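Local atomic coordinates of DNA primase (Aquifex aeolicus, PDB entry 2AU3), a protein that synthesises the short RNA primers on single-stranded DNA from which DNA polymerase starts during bacterial chromosome replication. Residues Arg133-Lys138 and Leu259-Ile264; Ile292-Asp297 and Arg301-Ser306; Glu325-Asp328 and Lys334-Gly337; Asp330-Ile333 and Glu339-Arg342. One frame throughout, in Å; residues are numbered along the deposited sequence.

How the contacts relate
Contacts 2, 3 and 4 all lie in or beside the Toprim fold, whereas contact 1 ties that fold to the preceding part of the polymerase core. Contact 4 is buried and mainly apolar, with a ring edge against helix backbone; contact 2 is apolar under its strand and polar where the chain leaves it for the predicted magnesium site. Contact 3 is at the surface and pairs a phenol with a carboxylate. Contact 1, partly buried, rests on one hydroxyl. Contacts 3 and 4 share helix 329-336, and contacts 2 and 3 are probably joined by backbone hydrogen bonds from Gly296 to Gly326 and Tyr327. Leu259 of contact 1 packs on Leu293 (contact 2), Ile333 and Leu341 (contact 4).

Contact 1 of 4, residues Arg133-Lys138 and Leu259-Ile264; sequences RGIDPK and LFSEGI
Ser261, in the last turn of helix 253-261, points its hydroxyl at the backbone of Asp136, the N-cap residue of helix 137-142. A helix end of the Toprim fold, closed by a Schellman motif, thus meets a helix start in the N-terminal part of the catalytic core. Asp136 N donates to Ser261 OG over 2.9 Å, almost straight at 175°. The same oxygen, which lies beside the Ser261 backbone N, also bonds Leu257 O, one turn back in its own helix. Serine suits this place because its short hydroxyl can accept and donate at once. Ile135 CA comes within 3.5 Å of Ser261 OG, and Asp136 CB stands 3.7 Å from the same atom.

The carboxylate of Asp136 turns to its own helix instead. With CG anti to the backbone N (chi1 -165°), Asp136 OD2 caps Lys138 N at 2.9 Å through its anti lone pair, and Lys138 NZ forms a salt bridge with Asp136 OD2 on the syn side, 27° out of the carboxylate plane. Two donors therefore hold this group in place. Gly134, with positive phi, bends the chain into position between the two helices 124-132 and 137-142. At the other helix end Gly263, also at positive phi, is the C-prime residue, and Leu259 O accepts from Glu262 N and Ile264 N on opposite faces of its carbonyl plane.

Contact 2 of 4, residues Ile292-Asp297 and Arg301-Ser306; sequences ILYDGD and RKAMKS
Met304 fits under Tyr294 and Ile292 where helix 298-313 packs on strand 289-293, within a beta-alpha-beta unit of the Toprim fold. Met304 CG is the bump, set in the angle between Tyr294 CD2, at 3.4 Å, and Tyr294 CB. The sulfur lies obliquely to the ring, Met304 SD 5.2 Å from the Tyr294 centroid and 40° off the normal, a Met-aromatic contact. Beyond it the chain bends at chi3, and Met304 CE lodges 3.6 Å from Ile292 CB. An unbranched, flexible methionine suits a hollow that turns a corner in this way.

Next to it in the sequence, the methyl of Ala303 meets Tyr294 CD2 at 3.6 Å; so small a side chain lets the ring come close to the helix backbone. Ile292 CG2 lies 3.5 Å above the plane of the Tyr294 ring on one face, toward the rim. Tyr294 N is buried here without a partner, a polar cost of the close fit.

Past the strand comes an Asp-Gly-Asp sequence that fits the DxD signature of Toprim proteins; Asp295 and Asp297 are predicted to bind magnesium. Gly296 centres an inverse gamma turn, and Asp297 is the N-cap, its OD1 bonded to Gly300 N. Arg301 sets one guanidinium face, off-centre, against Asp297 C while NH2 forms a salt bridge with Glu325. At the start of segment 301-306, Arg301 N donates to Asp297 O over 2.9 Å at 167°.

Contact 3 of 4, residues Glu325-Asp328 and Lys334-Gly337; sequences EGYD and KEFG
Tyr327 and Glu335 meet at the surface, the phenol hydroxyl of one against the carboxylate of the other. Tyr327 sits in the loop between strand 317-321 of the Toprim fold and helix 329-336, its backbone bonded to Gly296 and its side chain about 7 Å at the nearest from that of Asp295, which is predicted to bind magnesium. Glu335 and Phe336 lie in the last turn of helix 329-336, so the contact reaches back along one helix from its start to its end.

The tight part is a single polar pair. Tyr327 OH donates to Glu335 OE1 at a modelled distance of 2.4 Å, shorter than an ordinary hydrogen bond, so the exact separation is doubtful. OE1 comes to the ring at its edge, in the ring plane, while the carboxylate itself is turned 44° from that plane. Glu335 gets there with CG anti to its backbone N (chi1 177°) and the rest of the chain extended; the length of glutamate spans the distance.

The ring contact is thinner. Phe336 CE2 touches Tyr327 CE1 at 3.7 Å, and the two rings are oblique, their planes 40° apart. Glu335 CG lies 3.6 Å above the centre of one face of the Phe336 ring, yet both residues remain exposed.

The phenol donor would probably stabilise the negative carboxylate. The nearby rings may reduce its solvation and so make that bond count for more, although Glu335 is open to solvent and the strength of the bond cannot be judged from the modelled distance.

Contact 4 of 4, residues Asp330-Ile333 and Glu339-Arg342; sequences DEFI and EELR
Phe332 turns the edge of its ring to the backbone of Glu340 and Leu341, where helix 329-336 packs against helix 338-347. From CB the ring is directed at helix 338-347 because CG stands anti to the backbone N (chi1 -170°). The leading side of the ring then does the touching. Phe332 CD2 rests 4.1 Å from Leu341 CB and equally near Leu341 CD1. Further out, Phe332 CE2 comes to 3.7 Å from Leu341 N, with the carbonyl carbon of Glu340 lying in the ring plane at its edge. At the tip, Phe332 CZ meets the aliphatic CG of Glu340 at 4.1 Å, while the carboxylate end of Glu340, an exposed residue, lies beyond. A flat ring suits this place because its thin edge can slip against a helix backbone.

Beside it, Ile333 CG1 and CD1 press on Leu341 CD2, the nearer pair being CG1 and CD2 at 3.7 Å. Leucine suits the partner position, since its forked end divides between two neighbours: CD1 meets Phe332, CD2 meets Ile333. Phe332 is further covered by Leu323 and Pro324, and Ile333 touches Arg258 of helix 253-261. The arrangement is that of two consecutive helices, joined at Gly337 and packed through apolar side chains against the Toprim fold.

Contact 1 of 4, residues Arg133-Lys138 and Leu259-Ile264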
# COMPACT_ATOMS: atom_id res chain seq x y z
N ARG A 133 -16.43 0.13 -9.88
CA ARG A 133 -15.89 1.28 -9.17
C ARG A 133 -14.67 1.94 -9.86
O ARG A 133 -14.04 2.83 -9.28
CB ARG A 133 -15.51 0.88 -7.73
CG ARG A 133 -16.72 0.42 -6.89
CD ARG A 133 -17.39 1.53 -6.09
NE ARG A 133 -16.50 2.07 -5.05
CZ ARG A 133 -16.30 3.37 -4.81
NH1 ARG A 133 -16.93 4.30 -5.54
NH2 ARG A 133 -15.48 3.74 -3.83
N GLY A 134 -14.33 1.49 -11.06
CA GLY A 134 -13.24 2.11 -11.80
C GLY A 134 -11.85 1.57 -11.50
O GLY A 134 -10.84 2.16 -11.91
N ILE A 135 -11.77 0.44 -10.80
CA ILE A 135 -10.46 -0.21 -10.59
C ILE A 135 -10.14 -1.16 -11.73
O ILE A 135 -10.91 -2.05 -12.08
CB ILE A 135 -10.36 -0.88 -9.22
CG1 ILE A 135 -10.48 0.22 -8.13
CG2 ILE A 135 -8.99 -1.62 -9.06
CD1 ILE A 135 -10.99 -0.26 -6.81
N ASP A 136 -8.99 -0.94 -12.36
CA ASP A 136 -8.59 -1.76 -13.48
C ASP A 136 -8.23 -3.18 -13.00
O ASP A 136 -7.53 -3.34 -12.00
CB ASP A 136 -7.38 -1.14 -14.17
CG ASP A 136 -7.13 -1.73 -15.53
OD1 ASP A 136 -7.52 -1.12 -16.55
OD2 ASP A 136 -6.59 -2.83 -15.68
N PRO A 137 -8.68 -4.21 -13.72
CA PRO A 137 -8.35 -5.60 -13.37
C PRO A 137 -6.85 -5.82 -13.25
O PRO A 137 -6.42 -6.57 -12.40
CB PRO A 137 -8.93 -6.40 -14.55
CG PRO A 137 -10.04 -5.56 -15.01
CD PRO A 137 -9.57 -4.14 -14.90
N LYS A 138 -6.04 -5.13 -14.04
CA LYS A 138 -4.59 -5.27 -13.91
C LYS A 138 -4.12 -4.77 -12.54
O LYS A 138 -3.26 -5.39 -11.92
CB LYS A 138 -3.83 -4.52 -15.00
CG LYS A 138 -4.17 -4.99 -16.44
CD LYS A 138 -3.26 -4.28 -17.47
CE LYS A 138 -3.83 -2.92 -17.92
NZ LYS A 138 -5.33 -2.90 -18.15
N LEU A 259 -6.04 6.07 -9.03
CA LEU A 259 -4.91 6.76 -9.68
C LEU A 259 -3.96 5.75 -10.36
O LEU A 259 -3.56 5.92 -11.52
CB LEU A 259 -4.17 7.65 -8.66
CG LEU A 259 -4.52 9.15 -8.67
CD1 LEU A 259 -5.97 9.40 -8.24
CD2 LEU A 259 -3.56 9.90 -7.72
N PHE A 260 -3.67 4.65 -9.65
CA PHE A 260 -2.85 3.56 -10.23
C PHE A 260 -3.52 2.95 -11.47
O PHE A 260 -2.85 2.61 -12.44
CB PHE A 260 -2.65 2.44 -9.21
CG PHE A 260 -1.24 2.24 -8.80
CD1 PHE A 260 -0.73 2.94 -7.71
CD2 PHE A 260 -0.42 1.39 -9.50
CE1 PHE A 260 0.59 2.76 -7.35
CE2 PHE A 260 0.89 1.20 -9.13
CZ PHE A 260 1.39 1.89 -8.04
N SER A 261 -4.84 2.80 -11.44
CA SER A 261 -5.61 2.36 -12.61
C SER A 261 -5.42 3.29 -13.80
O SER A 261 -5.53 2.87 -14.95
CB SER A 261 -7.10 2.24 -12.27
OG SER A 261 -7.33 1.19 -11.33
N GLU A 262 -5.10 4.55 -13.53
CA GLU A 262 -4.96 5.52 -14.60
C GLU A 262 -3.49 5.78 -14.92
O GLU A 262 -3.16 6.73 -15.62
CB GLU A 262 -5.67 6.83 -14.21
CG GLU A 262 -7.17 6.68 -13.89
CD GLU A 262 -8.01 6.27 -15.10
OE1 GLU A 262 -7.53 6.41 -16.24
OE2 GLU A 262 -9.17 5.80 -14.90
N GLY A 263 -2.61 4.92 -14.40
CA GLY A 263 -1.18 5.04 -14.64
C GLY A 263 -0.45 6.13 -13.83
O GLY A 263 0.63 6.57 -14.19
N ILE A 264 -1.04 6.56 -12.73
CA ILE A 264 -0.40 7.53 -11.86
C ILE A 264 0.06 6.71 -10.66
O ILE A 264 -0.75 6.35 -9.81
CB ILE A 264 -1.40 8.61 -11.44
CG1 ILE A 264 -1.71 9.53 -12.62
CG2 ILE A 264 -0.80 9.52 -10.34
CD1 ILE A 264 -2.87 10.49 -12.34

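Contact 2 of 4, residues Ile292-Asp297 and Arg301-Ser306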
# COMPACT_ATOMS: atom_id res chain seq x y z
N ILE A 292 -0.35 16.80 -2.17
CA ILE A 292 -1.44 16.26 -1.37
C ILE A 292 -2.71 16.48 -2.18
O ILE A 292 -2.96 17.59 -2.67
CB ILE A 292 -1.57 16.93 0.01
CG1 ILE A 292 -0.24 17.08 0.70
CG2 ILE A 292 -2.58 16.17 0.92
CD1 ILE A 292 -0.32 18.02 1.88
N LEU A 293 -3.49 15.42 -2.32
CA LEU A 293 -4.66 15.45 -3.18
C LEU A 293 -5.81 14.83 -2.47
O LEU A 293 -6.05 13.61 -2.59
CB LEU A 293 -4.36 14.68 -4.47
CG LEU A 293 -5.47 14.55 -5.52
CD1 LEU A 293 -5.75 15.86 -6.25
CD2 LEU A 293 -5.08 13.50 -6.50
N TYR A 294 -6.52 15.63 -1.69
CA TYR A 294 -7.63 15.14 -0.91
C TYR A 294 -8.92 15.63 -1.60
O TYR A 294 -8.86 16.35 -2.60
CB TYR A 294 -7.52 15.65 0.53
CG TYR A 294 -6.47 14.95 1.41
CD1 TYR A 294 -5.59 13.99 0.89
CD2 TYR A 294 -6.36 15.26 2.76
CE1 TYR A 294 -4.64 13.36 1.70
CE2 TYR A 294 -5.43 14.63 3.58
CZ TYR A 294 -4.57 13.70 3.04
OH TYR A 294 -3.66 13.10 3.87
N ASP A 295 -10.07 15.19 -1.11
CA ASP A 295 -11.35 15.58 -1.71
C ASP A 295 -11.52 17.11 -1.82
O ASP A 295 -11.10 17.86 -0.94
CB ASP A 295 -12.51 14.99 -0.92
CG ASP A 295 -12.59 13.48 -1.02
OD1 ASP A 295 -11.99 12.91 -1.96
OD2 ASP A 295 -13.24 12.79 -0.20
N GLY A 296 -12.20 17.55 -2.87
CA GLY A 296 -12.49 18.95 -3.07
C GLY A 296 -13.73 19.38 -2.29
O GLY A 296 -14.73 19.80 -2.87
N ASP A 297 -13.67 19.24 -0.98
CA ASP A 297 -14.71 19.80 -0.13
C ASP A 297 -14.07 20.32 1.15
O ASP A 297 -12.85 20.23 1.33
CB ASP A 297 -15.87 18.81 0.09
CG ASP A 297 -15.48 17.57 0.88
OD1 ASP A 297 -14.32 17.47 1.35
OD2 ASP A 297 -16.30 16.65 1.12
N ARG A 301 -10.23 19.74 2.53
CA ARG A 301 -9.36 20.88 2.73
C ARG A 301 -8.86 20.94 4.16
O ARG A 301 -7.67 21.12 4.37
CB ARG A 301 -10.06 22.18 2.30
CG ARG A 301 -9.92 22.45 0.78
CD ARG A 301 -10.69 23.67 0.24
NE ARG A 301 -12.09 23.69 0.67
CZ ARG A 301 -13.13 23.37 -0.11
NH1 ARG A 301 -12.93 23.00 -1.37
NH2 ARG A 301 -14.36 23.43 0.37
N LYS A 302 -9.74 20.73 5.13
CA LYS A 302 -9.32 20.66 6.53
C LYS A 302 -8.35 19.50 6.83
O LYS A 302 -7.45 19.65 7.65
CB LYS A 302 -10.54 20.65 7.48
CG LYS A 302 -11.19 22.04 7.53
CD LYS A 302 -12.38 22.09 8.47
CE LYS A 302 -12.83 23.55 8.62
NZ LYS A 302 -13.83 23.67 9.68
N ALA A 303 -8.54 18.36 6.16
CA ALA A 303 -7.64 17.22 6.35
C ALA A 303 -6.24 17.48 5.76
O ALA A 303 -5.24 17.06 6.33
CB ALA A 303 -8.25 15.92 5.81
N MET A 304 -6.19 18.23 4.67
CA MET A 304 -4.92 18.63 4.06
C MET A 304 -4.19 19.56 5.02
O MET A 304 -2.99 19.45 5.19
CB MET A 304 -5.13 19.32 2.69
CG MET A 304 -5.62 18.36 1.53
SD MET A 304 -5.28 18.84 -0.23
CE MET A 304 -3.99 19.55 -0.01
N LYS A 305 -4.91 20.48 5.64
CA LYS A 305 -4.31 21.39 6.61
C LYS A 305 -3.79 20.69 7.86
O LYS A 305 -2.75 21.06 8.39
CB LYS A 305 -5.29 22.53 6.96
CG LYS A 305 -5.48 23.51 5.79
CD LYS A 305 -6.73 24.37 5.96
CE LYS A 305 -7.22 24.88 4.62
NZ LYS A 305 -7.24 26.37 4.51
N SER A 306 -4.52 19.69 8.35
CA SER A 306 -4.00 18.87 9.46
C SER A 306 -2.75 18.06 9.10
O SER A 306 -1.90 17.80 9.95
CB SER A 306 -5.09 17.94 9.99
OG SER A 306 -6.24 18.70 10.33

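Contact 3 of 4, residues Glu325-Asp328 and Lys334-Gly337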
# COMPACT_ATOMS: atom_id res chain seq x y z
N GLU A 325 -14.67 22.14 -6.16
CA GLU A 325 -15.65 21.83 -5.14
C GLU A 325 -16.50 20.69 -5.56
O GLU A 325 -17.03 20.69 -6.67
CB GLU A 325 -16.56 23.03 -4.84
CG GLU A 325 -17.58 22.75 -3.75
CD GLU A 325 -16.92 22.53 -2.39
OE1 GLU A 325 -15.87 23.14 -2.14
OE2 GLU A 325 -17.46 21.76 -1.57
N GLY A 326 -16.63 19.70 -4.68
CA GLY A 326 -17.51 18.58 -4.95
C GLY A 326 -16.89 17.36 -5.62
O GLY A 326 -17.58 16.34 -5.76
N TYR A 327 -15.62 17.46 -6.02
CA TYR A 327 -14.94 16.35 -6.71
C TYR A 327 -13.98 15.61 -5.80
O TYR A 327 -13.16 16.24 -5.13
CB TYR A 327 -14.13 16.88 -7.90
CG TYR A 327 -15.01 17.33 -9.07
CD1 TYR A 327 -15.20 16.52 -10.19
CD2 TYR A 327 -15.67 18.55 -9.02
CE1 TYR A 327 -15.99 16.93 -11.26
CE2 TYR A 327 -16.49 18.97 -10.08
CZ TYR A 327 -16.64 18.16 -11.19
OH TYR A 327 -17.43 18.56 -12.23
N ASP A 328 -14.02 14.28 -5.83
CA ASP A 328 -12.91 13.50 -5.29
C ASP A 328 -12.05 13.09 -6.51
O ASP A 328 -12.44 13.38 -7.64
CB ASP A 328 -13.39 12.30 -4.46
CG ASP A 328 -14.13 11.27 -5.27
OD1 ASP A 328 -14.48 11.57 -6.43
OD2 ASP A 328 -14.40 10.12 -4.82
N LYS A 334 -13.07 10.84 -13.91
CA LYS A 334 -14.16 10.44 -14.81
C LYS A 334 -14.59 11.57 -15.75
O LYS A 334 -14.86 11.32 -16.93
CB LYS A 334 -15.35 9.86 -14.07
CG LYS A 334 -15.12 8.37 -13.64
CD LYS A 334 -16.37 7.68 -13.09
CE LYS A 334 -17.03 8.45 -11.97
NZ LYS A 334 -16.28 8.29 -10.68
N GLU A 335 -14.65 12.80 -15.24
CA GLU A 335 -15.20 13.92 -16.01
C GLU A 335 -14.15 14.54 -16.94
O GLU A 335 -14.44 14.87 -18.10
CB GLU A 335 -15.81 15.00 -15.10
CG GLU A 335 -16.33 16.20 -15.87
CD GLU A 335 -17.26 17.11 -15.07
OE1 GLU A 335 -17.53 16.82 -13.89
OE2 GLU A 335 -17.72 18.13 -15.64
N PHE A 336 -12.94 14.69 -16.42
CA PHE A 336 -11.89 15.42 -17.12
C PHE A 336 -10.75 14.55 -17.69
O PHE A 336 -9.97 15.02 -18.51
CB PHE A 336 -11.34 16.52 -16.19
CG PHE A 336 -12.43 17.47 -15.67
CD1 PHE A 336 -13.05 18.36 -16.54
CD2 PHE A 336 -12.82 17.45 -14.33
CE1 PHE A 336 -14.04 19.24 -16.08
CE2 PHE A 336 -13.80 18.34 -13.85
CZ PHE A 336 -14.42 19.24 -14.75
N GLY A 337 -10.64 13.32 -17.23
CA GLY A 337 -9.60 12.41 -17.75
C GLY A 337 -8.31 12.41 -16.94
O GLY A 337 -7.94 13.43 -16.33

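Contact 4 of 4, residues Asp330-Ile333 and Glu339-Arg342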
# COMPACT_ATOMS: atom_id res chain seq x y z
N ASP A 330 -11.64 10.31 -8.05
CA ASP A 330 -12.39 9.42 -8.92
C ASP A 330 -13.29 10.21 -9.90
O ASP A 330 -13.22 10.01 -11.11
CB ASP A 330 -13.23 8.50 -8.05
CG ASP A 330 -14.21 7.71 -8.82
OD1 ASP A 330 -13.85 7.15 -9.91
OD2 ASP A 330 -15.38 7.57 -8.42
N GLU A 331 -14.10 11.13 -9.36
CA GLU A 331 -15.04 11.93 -10.15
C GLU A 331 -14.32 12.91 -11.06
O GLU A 331 -14.74 13.15 -12.20
CB GLU A 331 -16.02 12.68 -9.23
CG GLU A 331 -16.97 11.76 -8.46
CD GLU A 331 -18.02 11.08 -9.34
OE1 GLU A 331 -18.00 11.26 -10.59
OE2 GLU A 331 -18.87 10.33 -8.78
N PHE A 332 -13.24 13.52 -10.55
CA PHE A 332 -12.41 14.38 -11.39
C PHE A 332 -11.87 13.62 -12.62
O PHE A 332 -12.00 14.08 -13.76
CB PHE A 332 -11.26 15.03 -10.62
CG PHE A 332 -10.54 16.09 -11.41
CD1 PHE A 332 -10.89 17.42 -11.30
CD2 PHE A 332 -9.56 15.74 -12.33
CE1 PHE A 332 -10.24 18.40 -12.05
CE2 PHE A 332 -8.93 16.68 -13.09
CZ PHE A 332 -9.25 18.02 -12.95
N ILE A 333 -11.30 12.45 -12.38
CA ILE A 333 -10.79 11.62 -13.49
C ILE A 333 -11.90 11.23 -14.44
O ILE A 333 -11.71 11.30 -15.67
CB ILE A 333 -10.10 10.34 -12.97
CG1 ILE A 333 -8.76 10.68 -12.33
CG2 ILE A 333 -9.88 9.33 -14.14
CD1 ILE A 333 -8.25 9.53 -11.38
N GLU A 339 -5.25 12.63 -17.78
CA GLU A 339 -4.18 13.54 -18.16
C GLU A 339 -4.40 14.92 -17.54
O GLU A 339 -3.46 15.57 -17.09
CB GLU A 339 -4.01 13.60 -19.68
CG GLU A 339 -2.80 14.42 -20.13
CD GLU A 339 -1.49 14.03 -19.44
OE1 GLU A 339 -1.17 12.80 -19.39
OE2 GLU A 339 -0.80 14.95 -18.96
N GLU A 340 -5.66 15.37 -17.51
CA GLU A 340 -5.97 16.61 -16.82
C GLU A 340 -5.63 16.54 -15.33
O GLU A 340 -5.20 17.52 -14.77
CB GLU A 340 -7.44 17.01 -17.01
CG GLU A 340 -7.73 18.48 -16.70
CD GLU A 340 -6.72 19.44 -17.31
OE1 GLU A 340 -6.27 19.22 -18.45
OE2 GLU A 340 -6.35 20.42 -16.65
N LEU A 341 -5.82 15.38 -14.68
CA LEU A 341 -5.42 15.29 -13.28
C LEU A 341 -3.90 15.44 -13.13
O LEU A 341 -3.42 16.13 -12.23
CB LEU A 341 -5.91 13.98 -12.64
CG LEU A 341 -5.49 13.79 -11.19
CD1 LEU A 341 -6.02 14.95 -10.32
CD2 LEU A 341 -5.93 12.40 -10.61
N ARG A 342 -3.14 14.81 -14.02
CA ARG A 342 -1.69 14.97 -14.05
C ARG A 342 -1.32 16.45 -14.20
O ARG A 342 -0.45 16.97 -13.47
CB ARG A 342 -1.07 14.17 -15.19
CG ARG A 342 -0.76 12.73 -14.89
CD ARG A 342 0.25 12.10 -15.86
NE ARG A 342 0.02 10.66 -15.98
CZ ARG A 342 0.80 9.81 -16.65
NH1 ARG A 342 1.91 10.22 -17.26
NH2 ARG A 342 0.47 8.52 -16.68